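Local coordinates for fibronectin-binding protein (Streptococcus pyogenes, PDB 5A0L) that is a surface adhesin that binds fibronectin and, through an internal thioester in this domain, attaches covalently to the host, at residues F10-S24 / P57-K70. Residues are numbered along the deposited sequence; the frame is centred on the assembly and turned at random. Where two conformers were deposited one is given.
Sequences FKSPDPDYPWYGYDS and PRPTYSTTNNFYKK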
loop_
_atom_site.group_PDB
_atom_site.type_symbol
_atom_site.label_atom_id
_atom_site.label_comp_id
_atom_site.label_asym_id
_atom_site.label_seq_id
_atom_site.Cartn_x
_atom_site.Cartn_y
_atom_site.Cartn_z
ATOM N N PHE A 10 20.975 0.299 7.077
ATOM C CA PHE A 10 21.691 0.150 5.812
ATOM C C PHE A 10 21.929 1.534 5.236
ATOM O O PHE A 10 21.027 2.356 5.192
ATOM C CB PHE A 10 20.886 -0.721 4.825
ATOM C CG PHE A 10 20.943 -2.206 5.138
ATOM C CD1 PHE A 10 20.224 -2.730 6.176
ATOM C CD2 PHE A 10 21.728 -3.054 4.400
ATOM C CE1 PHE A 10 20.288 -4.070 6.488
ATOM C CE2 PHE A 10 21.792 -4.405 4.693
ATOM C CZ PHE A 10 21.078 -4.907 5.752
ATOM N N LYS A 11 23.122 1.785 4.743
ATOM C CA LYS A 11 23.444 3.043 4.064
ATOM C C LYS A 11 23.480 2.825 2.548
ATOM O O LYS A 11 24.143 1.917 2.041
ATOM C CB LYS A 11 24.790 3.602 4.530
ATOM C CG LYS A 11 25.113 4.956 3.876
ATOM C CD LYS A 11 25.981 5.859 4.744
ATOM C CE LYS A 11 27.347 5.261 5.001
ATOM N NZ LYS A 11 28.211 5.314 3.790
ATOM N N SER A 12 22.706 3.636 1.833
ATOM C CA SER A 12 22.666 3.545 0.390
ATOM C C SER A 12 24.013 3.940 -0.237
ATOM O O SER A 12 24.645 4.883 0.213
ATOM C CB SER A 12 21.606 4.509 -0.137
ATOM O OG SER A 12 21.534 4.446 -1.565
ATOM N N PRO A 13 24.395 3.287 -1.341
ATOM C CA PRO A 13 25.553 3.825 -2.073
ATOM C C PRO A 13 25.306 5.166 -2.762
ATOM O O PRO A 13 26.266 5.811 -3.148
ATOM C CB PRO A 13 25.833 2.768 -3.149
ATOM C CG PRO A 13 24.574 2.006 -3.285
ATOM C CD PRO A 13 23.862 2.068 -1.952
ATOM N N ASP A 14 24.045 5.575 -2.897
ATOM C CA ASP A 14 23.704 6.857 -3.499
ATOM C C ASP A 14 22.914 7.681 -2.471
ATOM O O ASP A 14 21.759 7.334 -2.143
ATOM C CB ASP A 14 22.876 6.622 -4.774
ATOM C CG ASP A 14 22.556 7.911 -5.512
ATOM O OD1 ASP A 14 22.719 9.013 -4.931
ATOM O OD2 ASP A 14 22.155 7.801 -6.687
ATOM N N PRO A 15 23.501 8.777 -1.979
ATOM C CA PRO A 15 22.825 9.569 -0.946
ATOM C C PRO A 15 21.535 10.243 -1.386
ATOM O O PRO A 15 20.747 10.661 -0.538
ATOM C CB PRO A 15 23.876 10.609 -0.536
ATOM C CG PRO A 15 24.838 10.656 -1.678
ATOM C CD PRO A 15 24.859 9.279 -2.266
ATOM N N ASP A 16 21.307 10.318 -2.692
ATOM C CA ASP A 16 20.052 10.821 -3.236
ATOM C C ASP A 16 18.895 9.846 -3.076
ATOM O O ASP A 16 17.740 10.231 -3.209
ATOM C CB ASP A 16 20.219 11.140 -4.723
ATOM C CG ASP A 16 21.184 12.290 -4.975
ATOM O OD1 ASP A 16 21.503 13.052 -4.046
ATOM O OD2 ASP A 16 21.616 12.428 -6.134
ATOM N N TYR A 17 19.219 8.566 -2.861
ATOM C CA TYR A 17 18.247 7.494 -2.620
ATOM C C TYR A 17 18.577 6.839 -1.281
ATOM O O TYR A 17 19.028 5.696 -1.249
ATOM C CB TYR A 17 18.207 6.459 -3.761
ATOM C CG TYR A 17 17.735 7.007 -5.109
ATOM C CD1 TYR A 17 18.453 7.969 -5.822
ATOM C CD2 TYR A 17 16.539 6.643 -5.618
ATOM C CE1 TYR A 17 17.977 8.472 -7.023
ATOM C CE2 TYR A 17 16.068 7.144 -6.812
ATOM C CZ TYR A 17 16.762 8.062 -7.507
ATOM O OH TYR A 17 16.207 8.537 -8.698
ATOM N N PRO A 18 18.360 7.552 -0.171
ATOM C CA PRO A 18 18.944 7.080 1.091
ATOM C C PRO A 18 18.049 6.141 1.923
ATOM O O PRO A 18 18.548 5.566 2.900
ATOM C CB PRO A 18 19.192 8.389 1.840
ATOM C CG PRO A 18 18.015 9.244 1.423
ATOM C CD PRO A 18 17.849 8.925 -0.052
ATOM N N TRP A 19 16.760 6.028 1.582
ATOM C CA TRP A 19 15.836 5.205 2.374
ATOM C C TRP A 19 15.968 3.750 1.991
ATOM O O TRP A 19 16.007 3.414 0.807
ATOM C CB TRP A 19 14.385 5.682 2.124
ATOM C CG TRP A 19 14.088 7.005 2.752
ATOM C CD1 TRP A 19 14.408 8.236 2.267
ATOM C CD2 TRP A 19 13.446 7.242 4.022
ATOM N NE1 TRP A 19 14.024 9.227 3.152
ATOM C CE2 TRP A 19 13.421 8.632 4.231
ATOM C CE3 TRP A 19 12.855 6.406 4.991
ATOM C CZ2 TRP A 19 12.859 9.198 5.378
ATOM C CZ3 TRP A 19 12.296 6.981 6.088
ATOM C CH2 TRP A 19 12.335 8.344 6.294
ATOM N N TYR A 20 16.018 2.874 2.994
ATOM C CA TYR A 20 15.991 1.431 2.790
ATOM C C TYR A 20 14.528 0.962 2.803
ATOM O O TYR A 20 13.799 1.279 3.744
ATOM C CB TYR A 20 16.787 0.766 3.910
ATOM C CG TYR A 20 16.904 -0.742 3.885
ATOM C CD1 TYR A 20 17.050 -1.462 2.731
ATOM C CD2 TYR A 20 16.851 -1.451 5.071
ATOM C CE1 TYR A 20 17.151 -2.841 2.736
ATOM C CE2 TYR A 20 16.946 -2.815 5.113
ATOM C CZ TYR A 20 17.075 -3.539 3.961
ATOM O OH TYR A 20 17.175 -4.910 3.979
ATOM N N GLY A 21 14.121 0.241 1.754
ATOM C CA GLY A 21 12.827 -0.353 1.658
ATOM C C GLY A 21 12.947 -1.850 1.645
ATOM O O GLY A 21 13.786 -2.389 0.907
ATOM N N TYR A 22 12.088 -2.539 2.381
ATOM C CA TYR A 22 12.278 -3.949 2.619
ATOM C C TYR A 22 10.974 -4.641 2.959
ATOM O O TYR A 22 10.016 -4.013 3.456
ATOM C CB TYR A 22 13.284 -4.214 3.784
ATOM C CG TYR A 22 13.059 -3.357 5.010
ATOM C CD1 TYR A 22 13.558 -2.066 5.084
ATOM C CD2 TYR A 22 12.361 -3.849 6.134
ATOM C CE1 TYR A 22 13.393 -1.268 6.209
ATOM C CE2 TYR A 22 12.217 -3.054 7.269
ATOM C CZ TYR A 22 12.733 -1.774 7.300
ATOM O OH TYR A 22 12.603 -0.938 8.400
ATOM N N ASP A 23 10.913 -5.938 2.678
ATOM C CA ASP A 23 9.758 -6.757 3.051
ATOM C C ASP A 23 10.056 -7.396 4.403
ATOM O O ASP A 23 10.953 -8.227 4.496
ATOM C CB ASP A 23 9.489 -7.811 2.001
ATOM C CG ASP A 23 8.233 -8.610 2.249
ATOM O OD1 ASP A 23 7.506 -8.370 3.241
ATOM O OD2 ASP A 23 7.968 -9.509 1.418
ATOM N N SER A 24 9.301 -7.009 5.437
ATOM C CA SER A 24 9.489 -7.482 6.795
ATOM C C SER A 24 8.746 -8.774 7.068
ATOM O O SER A 24 8.891 -9.351 8.176
ATOM C CB SER A 24 9.062 -6.392 7.782
ATOM O OG SER A 24 7.664 -6.221 7.830
ATOM N N PRO A 57 10.028 -5.193 -2.930
ATOM C CA PRO A 57 11.300 -5.149 -2.196
ATOM C C PRO A 57 11.665 -6.522 -1.626
ATOM O O PRO A 57 10.816 -7.309 -1.215
ATOM C CB PRO A 57 11.011 -4.179 -1.040
ATOM C CG PRO A 57 9.952 -3.291 -1.604
ATOM C CD PRO A 57 9.063 -4.209 -2.411
ATOM N N ARG A 58 12.974 -6.803 -1.628
ATOM C CA ARG A 58 13.521 -8.017 -1.035
ATOM C C ARG A 58 13.269 -8.077 0.477
ATOM O O ARG A 58 13.140 -7.047 1.142
ATOM C CB ARG A 58 15.027 -8.101 -1.333
ATOM C CG ARG A 58 15.381 -8.159 -2.823
ATOM C CD ARG A 58 14.574 -9.232 -3.556
ATOM N NE ARG A 58 14.800 -10.568 -3.002
ATOM C CZ ARG A 58 13.868 -11.514 -2.893
ATOM N NH1 ARG A 58 12.612 -11.283 -3.268
ATOM N NH2 ARG A 58 14.188 -12.683 -2.358
ATOM N N PRO A 59 13.286 -9.293 1.043
ATOM C CA PRO A 59 13.221 -9.432 2.492
ATOM C C PRO A 59 14.323 -8.663 3.187
ATOM O O PRO A 59 15.447 -8.548 2.669
ATOM C CB PRO A 59 13.372 -10.946 2.721
ATOM C CG PRO A 59 12.845 -11.565 1.468
ATOM C CD PRO A 59 13.301 -10.604 0.377
ATOM N N THR A 60 14.058 -8.189 4.384
ATOM C CA THR A 60 15.052 -7.510 5.178
ATOM C C THR A 60 16.327 -8.350 5.306
ATOM O O THR A 60 16.272 -9.571 5.493
ATOM C CB THR A 60 14.531 -7.185 6.576
ATOM O OG1 THR A 60 13.130 -6.948 6.510
ATOM C CG2 THR A 60 15.262 -5.982 7.139
ATOM N N TYR A 61 17.465 -7.668 5.169
ATOM C CA TYR A 61 18.782 -8.289 5.416
ATOM C C TYR A 61 19.227 -9.196 4.263
ATOM O O TYR A 61 20.233 -9.895 4.384
ATOM C CB TYR A 61 18.914 -8.987 6.794
ATOM C CG TYR A 61 18.512 -8.121 7.952
ATOM C CD1 TYR A 61 19.323 -7.072 8.393
ATOM C CD2 TYR A 61 17.313 -8.339 8.604
ATOM C CE1 TYR A 61 18.936 -6.259 9.463
ATOM C CE2 TYR A 61 16.927 -7.541 9.673
ATOM C CZ TYR A 61 17.741 -6.512 10.098
ATOM O OH TYR A 61 17.366 -5.698 11.166
ATOM N N SER A 62 18.525 -9.155 3.138
ATOM C CA SER A 62 18.935 -9.851 1.912
ATOM C C SER A 62 20.306 -9.360 1.454
ATOM O O SER A 62 20.796 -8.304 1.889
ATOM C CB SER A 62 17.924 -9.655 0.753
ATOM O OG SER A 62 16.666 -10.297 0.979
ATOM N N THR A 63 20.924 -10.141 0.570
ATOM C CA THR A 63 22.192 -9.726 -0.050
ATOM C C THR A 63 22.041 -8.646 -1.118
ATOM O O THR A 63 23.030 -8.061 -1.520
ATOM C CB THR A 63 22.918 -10.903 -0.705
ATOM O OG1 THR A 63 22.054 -11.561 -1.645
ATOM C CG2 THR A 63 23.356 -11.893 0.367
ATOM N N THR A 64 20.803 -8.452 -1.567
ATOM C CA THR A 64 20.383 -7.411 -2.471
ATOM C C THR A 64 19.469 -6.489 -1.665
ATOM O O THR A 64 18.501 -6.968 -1.063
ATOM C CB THR A 64 19.522 -8.037 -3.610
ATOM O OG1 THR A 64 20.265 -9.040 -4.339
ATOM C CG2 THR A 64 18.959 -7.039 -4.493
ATOM N N ASN A 65 19.787 -5.200 -1.658
ATOM C CA ASN A 65 19.017 -4.205 -0.891
ATOM C C ASN A 65 18.434 -3.115 -1.790
ATOM O O ASN A 65 19.086 -2.647 -2.713
ATOM C CB ASN A 65 19.877 -3.565 0.172
ATOM C CG ASN A 65 20.535 -4.610 1.082
ATOM O OD1 ASN A 65 21.754 -4.654 1.178
ATOM N ND2 ASN A 65 19.755 -5.529 1.611
ATOM N N ASN A 66 17.221 -2.721 -1.478
ATOM C CA ASN A 66 16.459 -1.753 -2.221
ATOM C C ASN A 66 16.502 -0.391 -1.535
ATOM O O ASN A 66 16.089 -0.271 -0.378
ATOM C CB ASN A 66 15.029 -2.239 -2.387
ATOM C CG ASN A 66 14.927 -3.551 -3.070
ATOM O OD1 ASN A 66 14.694 -4.605 -2.470
ATOM N ND2 ASN A 66 15.138 -3.517 -4.371
ATOM N N PHE A 67 16.957 0.624 -2.276
ATOM C CA PHE A 67 17.018 1.974 -1.789
ATOM C C PHE A 67 16.079 2.897 -2.583
ATOM O O PHE A 67 15.776 2.613 -3.747
ATOM C CB PHE A 67 18.468 2.489 -1.789
ATOM C CG PHE A 67 19.328 1.749 -0.799
ATOM C CD1 PHE A 67 19.215 1.988 0.569
ATOM C CD2 PHE A 67 20.185 0.746 -1.219
ATOM C CE1 PHE A 67 19.992 1.261 1.490
ATOM C CE2 PHE A 67 20.956 0.034 -0.302
ATOM C CZ PHE A 67 20.851 0.301 1.043
ATOM N N TYR A 68 15.688 3.990 -1.933
ATOM C CA TYR A 68 14.613 4.822 -2.386
ATOM C C TYR A 68 14.856 6.291 -2.067
ATOM O O TYR A 68 15.440 6.647 -1.040
ATOM C CB TYR A 68 13.330 4.369 -1.651
ATOM C CG TYR A 68 12.792 3.066 -2.102
ATOM C CD1 TYR A 68 11.862 3.015 -3.138
ATOM C CD2 TYR A 68 13.177 1.852 -1.491
ATOM C CE1 TYR A 68 11.375 1.857 -3.619
ATOM C CE2 TYR A 68 12.696 0.651 -1.999
ATOM C CZ TYR A 68 11.778 0.664 -3.084
ATOM O OH TYR A 68 11.228 -0.518 -3.561
ATOM N N LYS A 69 14.295 7.135 -2.952
ATOM C CA LYS A 69 14.195 8.575 -2.737
ATOM C C LYS A 69 12.768 8.928 -2.303
ATOM O O LYS A 69 11.821 8.484 -2.953
ATOM C CB LYS A 69 14.551 9.302 -4.055
ATOM C CG LYS A 69 14.329 10.797 -4.037
ATOM C CD LYS A 69 14.633 11.404 -5.407
ATOM C CE LYS A 69 16.044 11.769 -5.588
ATOM N NZ LYS A 69 15.996 12.693 -6.754
ATOM N N LYS A 70 12.664 9.735 -1.238
ATOM C CA LYS A 70 11.334 10.101 -0.707
ATOM C C LYS A 70 10.836 11.388 -1.373
ATOM O O LYS A 70 11.545 12.389 -1.372
ATOM C CB LYS A 70 11.433 10.267 0.790
ATOM C CG LYS A 70 10.084 10.516 1.464
ATOM C CD LYS A 70 10.153 10.544 2.962
ATOM C CE LYS A 70 10.794 11.771 3.530
ATOM N NZ LYS A 70 9.861 12.927 3.527
HETATM O O HOH W 1 16.637 -6.173 1.784
HETATM O O HOH W 2 15.441 -4.381 0.170
HETATM O O HOH W 3 9.698 -9.769 -0.773
#
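Y20 sends its hydroxyl across to segment 57-70, where the backbone N of Y61 donates to Y20 OH at 3.0 Å and almost straight (168°). With CG turned away from the backbone N (chi1 -179°), the phenol points toward the type II turn P59 to S62; a water also joins Y20 OH to P59 O and N65 ND2. Further along, D23 N donates to R58 O at 2.9 Å, and D23 O takes the backbone N of T60, which comes in from above the carbonyl plane. The D23 carboxylate has further partners: OD1 takes the backbone N of N34 and of Y25, while a water joins OD2 to P57 O.

Strands 19-23 and 66-70 meet directly through W19 N to Y68 O (3.0 Å) and G21 N to N66 O (2.9 Å), the return bond from Y68 N to W19 O being weak. R58 N donates to N66 OD1, tying the P57-P59 stretch to the residues leading into F67.

Packing centres on F67. S12 CA sits squarely over one ring face, 3.6 Å from the ring centroid, in a CH-pi contact; F10 CB lies at the rim, and the Y20 ring meets F67 obliquely. At the far end K69 CB rests over a face of Y17, and the bent K70 chain runs across W19, CD 3.6 Å above the indole plane, before NZ bonds to V209 O. Y68 presents its ring edge to G21.

Antiparallel pairing of the first and fourth strands in sequence closes the six-stranded beta barrel of this thioester domain.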